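Local coordinates for 70 KDA protein (Xanthomonas sp., PDB 4B2N) that cleaves rubber oxidatively as a processive dioxygenase that carries two covalently bound c-type hemes, at residues P514-G519 with W525-P530. Sequence-based numbering, arbitrary orientation.
Sequences PYFHNG and WGVLKP. With HEC (heme c), chain D.
Part of the propionate end of the second heme c pocket is formed here, where Tyr515 and Phe516 of a loop meet Val527 on the short helix 524-528 beside the porphyrin. Both methyls of Val527 are used. CG2 lies 3.7 Å from CB of Tyr515 and reaches on to CD2 of its ring, the two side chains crossing at about a right angle; CG1 comes within 4.0 Å of CE1 of Phe516, which slides past the valine in the opposite direction. With CG1 anti to the backbone N (chi1 174°), that same methyl also rests 3.8 Å from C3A of the heme, so a single branch packs against both ring and porphyrin. Phe516 in turn sets its CE1 3.7 Å from the meso carbon CHA, which lies at the edge of the phenyl ring, near its plane. No hydrogen bond joins the two segments, and their contact is wholly apolar.

Of the two segments, the loop supplies the polar grip. The amide N of Phe516 donates to O1A of one propionate at 2.8 Å, while the other is held by His517: ND1 makes a very short bond of 2.5 Å to O1D, which lies at the edge of the imidazole, and the backbone N adds a weak one to O2D. Two of these three donors are main-chain amides, which ties the position of the propionates partly to the course of the loop; both donor residues belong to a type I turn from Phe516 to Gly519, closed by Gly519 N to Phe516 O. Thr428 gives the heme a further hydrogen bond through its hydroxyl.

Phe516 also neighbours His641, an axial ligand of this heme iron, and the imidazole of His517 stacks on Tyr501 of strand 500-502. Beyond the valine, Trp525, whose side chain starts away from the loop, packs on Asp649, Arg652 and Ile656 of helix 649-660.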
loop_
_atom_site.group_PDB
_atom_site.type_symbol
_atom_site.label_atom_id
_atom_site.label_comp_id
_atom_site.label_asym_id
_atom_site.label_seq_id
_atom_site.Cartn_x
_atom_site.Cartn_y
_atom_site.Cartn_z
ATOM N N PRO A 514 -4.203 -8.991 -8.492
ATOM C CA PRO A 514 -3.065 -9.923 -8.602
ATOM C C PRO A 514 -2.108 -9.883 -7.386
ATOM O O PRO A 514 -2.234 -9.019 -6.473
ATOM C CB PRO A 514 -2.351 -9.406 -9.849
ATOM C CG PRO A 514 -2.606 -7.888 -9.871
ATOM C CD PRO A 514 -3.999 -7.757 -9.309
ATOM N N TYR A 515 -1.197 -10.870 -7.325
ATOM C CA TYR A 515 -0.446 -11.131 -6.111
ATOM C C TYR A 515 1.061 -10.726 -6.184
ATOM O O TYR A 515 1.607 -10.517 -7.293
ATOM C CB TYR A 515 -0.578 -12.644 -5.761
ATOM C CG TYR A 515 -2.034 -12.997 -5.543
ATOM C CD1 TYR A 515 -2.710 -12.544 -4.405
ATOM C CD2 TYR A 515 -2.755 -13.714 -6.511
ATOM C CE1 TYR A 515 -4.059 -12.848 -4.222
ATOM C CE2 TYR A 515 -4.101 -14.038 -6.340
ATOM C CZ TYR A 515 -4.745 -13.585 -5.159
ATOM O OH TYR A 515 -6.060 -13.790 -4.913
ATOM N N PHE A 516 1.727 -10.769 -5.024
ATOM C CA PHE A 516 3.071 -10.324 -4.795
ATOM C C PHE A 516 3.141 -8.810 -4.766
ATOM O O PHE A 516 2.228 -8.127 -5.216
ATOM C CB PHE A 516 4.106 -10.895 -5.793
ATOM C CG PHE A 516 4.176 -12.393 -5.774
ATOM C CD1 PHE A 516 3.773 -13.099 -4.654
ATOM C CD2 PHE A 516 4.683 -13.078 -6.877
ATOM C CE1 PHE A 516 3.838 -14.497 -4.610
ATOM C CE2 PHE A 516 4.766 -14.474 -6.875
ATOM C CZ PHE A 516 4.344 -15.171 -5.725
ATOM N N HIS A 517 4.249 -8.315 -4.256
ATOM C CA HIS A 517 4.380 -6.874 -3.974
ATOM C C HIS A 517 4.297 -6.035 -5.215
ATOM O O HIS A 517 4.103 -4.852 -5.095
ATOM C CB HIS A 517 5.649 -6.610 -3.196
ATOM C CG HIS A 517 6.898 -6.871 -3.981
ATOM N ND1 HIS A 517 7.506 -8.135 -4.066
ATOM C CD2 HIS A 517 7.684 -6.010 -4.711
ATOM C CE1 HIS A 517 8.625 -8.012 -4.822
ATOM N NE2 HIS A 517 8.727 -6.718 -5.219
ATOM N N ASN A 518 4.492 -6.618 -6.403
ATOM C CA ASN A 518 4.380 -5.856 -7.649
ATOM C C ASN A 518 3.092 -6.160 -8.481
ATOM O O ASN A 518 2.991 -5.753 -9.647
ATOM C CB ASN A 518 5.637 -6.054 -8.534
ATOM C CG ASN A 518 5.869 -7.550 -8.889
ATOM O OD1 ASN A 518 5.078 -8.400 -8.485
ATOM N ND2 ASN A 518 7.016 -7.860 -9.495
ATOM N N GLY A 519 2.151 -6.893 -7.881
ATOM C CA GLY A 519 0.898 -7.318 -8.496
ATOM C C GLY A 519 1.146 -8.037 -9.805
ATOM O O GLY A 519 0.426 -7.835 -10.790
ATOM N N TRP A 525 -3.661 -19.841 -8.036
ATOM C CA TRP A 525 -3.053 -20.980 -8.757
ATOM C C TRP A 525 -1.598 -20.689 -9.166
ATOM O O TRP A 525 -0.702 -21.490 -8.944
ATOM C CB TRP A 525 -3.923 -21.316 -9.963
ATOM C CG TRP A 525 -3.410 -22.512 -10.697
ATOM C CD1 TRP A 525 -2.674 -22.530 -11.878
ATOM C CD2 TRP A 525 -3.560 -23.910 -10.302
ATOM N NE1 TRP A 525 -2.367 -23.838 -12.223
ATOM C CE2 TRP A 525 -2.875 -24.703 -11.311
ATOM C CE3 TRP A 525 -4.160 -24.558 -9.235
ATOM C CZ2 TRP A 525 -2.819 -26.096 -11.249
ATOM C CZ3 TRP A 525 -4.108 -25.969 -9.182
ATOM C CH2 TRP A 525 -3.446 -26.717 -10.160
ATOM N N GLY A 526 -1.348 -19.509 -9.734
ATOM C CA GLY A 526 -0.035 -19.123 -10.220
ATOM C C GLY A 526 1.004 -18.969 -9.123
ATOM O O GLY A 526 2.158 -19.350 -9.281
ATOM N N VAL A 527 0.604 -18.411 -8.000
ATOM C CA VAL A 527 1.447 -18.381 -6.820
ATOM C C VAL A 527 1.813 -19.823 -6.480
ATOM O O VAL A 527 2.957 -20.099 -6.128
ATOM C CB VAL A 527 0.690 -17.705 -5.671
ATOM C CG1 VAL A 527 1.494 -17.783 -4.378
ATOM C CG2 VAL A 527 0.370 -16.244 -6.060
ATOM N N LEU A 528 0.824 -20.700 -6.582
ATOM C CA LEU A 528 0.984 -22.100 -6.157
ATOM C C LEU A 528 1.690 -22.960 -7.187
ATOM O O LEU A 528 2.194 -24.048 -6.880
ATOM C CB LEU A 528 -0.380 -22.684 -5.754
ATOM C CG LEU A 528 -0.892 -22.080 -4.425
ATOM C CD1 LEU A 528 -2.174 -22.766 -4.049
ATOM C CD2 LEU A 528 0.079 -22.185 -3.263
ATOM N N LYS A 529 1.722 -22.483 -8.428
ATOM C CA LYS A 529 2.327 -23.239 -9.509
ATOM C C LYS A 529 3.106 -22.357 -10.428
ATOM O O LYS A 529 2.516 -21.807 -11.397
ATOM C CB LYS A 529 1.232 -23.954 -10.240
ATOM C CG LYS A 529 1.774 -24.975 -11.180
ATOM C CD LYS A 529 0.819 -26.126 -11.068
ATOM C CE LYS A 529 0.356 -26.534 -12.396
ATOM N NZ LYS A 529 1.224 -27.667 -12.832
ATOM N N PRO A 530 4.401 -22.115 -10.094
ATOM C CA PRO A 530 5.196 -21.100 -10.799
ATOM C C PRO A 530 5.136 -21.256 -12.292
ATOM O O PRO A 530 5.083 -20.270 -12.994
ATOM C CB PRO A 530 6.595 -21.331 -10.273
ATOM C CG PRO A 530 6.347 -21.729 -8.870
ATOM C CD PRO A 530 5.152 -22.648 -8.944
HETATM FE FE HEC D . 3.595 -17.290 0.439
HETATM C CHA HEC D . 3.253 -14.170 -1.007
HETATM C CHB HEC D . 0.213 -18.112 -0.341
HETATM C CHC HEC D . 4.045 -20.540 1.395
HETATM C CHD HEC D . 6.361 -16.228 2.134
HETATM N NA HEC D . 2.035 -16.292 -0.377
HETATM C C1A HEC D . 2.115 -15.058 -1.068
HETATM C C2A HEC D . 0.853 -14.728 -1.725
HETATM C C3A HEC D . -0.041 -15.883 -1.517
HETATM C C4A HEC D . 0.740 -16.838 -0.759
HETATM C CMA HEC D . -1.471 -15.990 -1.997
HETATM C CAA HEC D . 0.461 -13.412 -2.393
HETATM C CBA HEC D . 0.028 -12.552 -1.150
HETATM C CGA HEC D . -0.185 -11.085 -1.555
HETATM O O1A HEC D . 0.147 -10.765 -2.726
HETATM O O2A HEC D . -0.716 -10.196 -0.794
HETATM N NB HEC D . 2.307 -19.023 0.487
HETATM C C1B HEC D . 1.026 -19.208 0.171
HETATM C C2B HEC D . 0.499 -20.563 0.358
HETATM C C3B HEC D . 1.677 -21.292 0.863
HETATM C C4B HEC D . 2.702 -20.263 0.901
HETATM C CMB HEC D . -0.913 -21.032 0.091
HETATM C CAB HEC D . 1.809 -22.761 1.209
HETATM C CBB HEC D . 1.700 -23.614 0.107
HETATM N NC HEC D . 4.835 -18.177 1.642
HETATM C C1C HEC D . 5.016 -19.577 1.827
HETATM C C2C HEC D . 6.235 -19.954 2.533
HETATM C C3C HEC D . 6.900 -18.695 2.756
HETATM C C4C HEC D . 6.065 -17.640 2.116
HETATM C CMC HEC D . 6.697 -21.344 2.941
HETATM C CAC HEC D . 8.225 -18.552 3.445
HETATM C CBC HEC D . 9.344 -19.225 3.118
HETATM N ND HEC D . 4.543 -15.558 0.607
HETATM C C1D HEC D . 5.672 -15.276 1.248
HETATM C C2D HEC D . 6.222 -13.934 1.116
HETATM C C3D HEC D . 5.317 -13.317 0.174
HETATM C C4D HEC D . 4.361 -14.388 -0.089
HETATM C CMD HEC D . 7.446 -13.342 1.768
HETATM C CAD HEC D . 5.376 -11.903 -0.358
HETATM C CBD HEC D . 6.088 -12.024 -1.714
HETATM C CGD HEC D . 6.203 -10.699 -2.428
HETATM O O1D HEC D . 7.292 -10.266 -2.829
HETATM O O2D HEC D . 5.162 -10.085 -2.539
#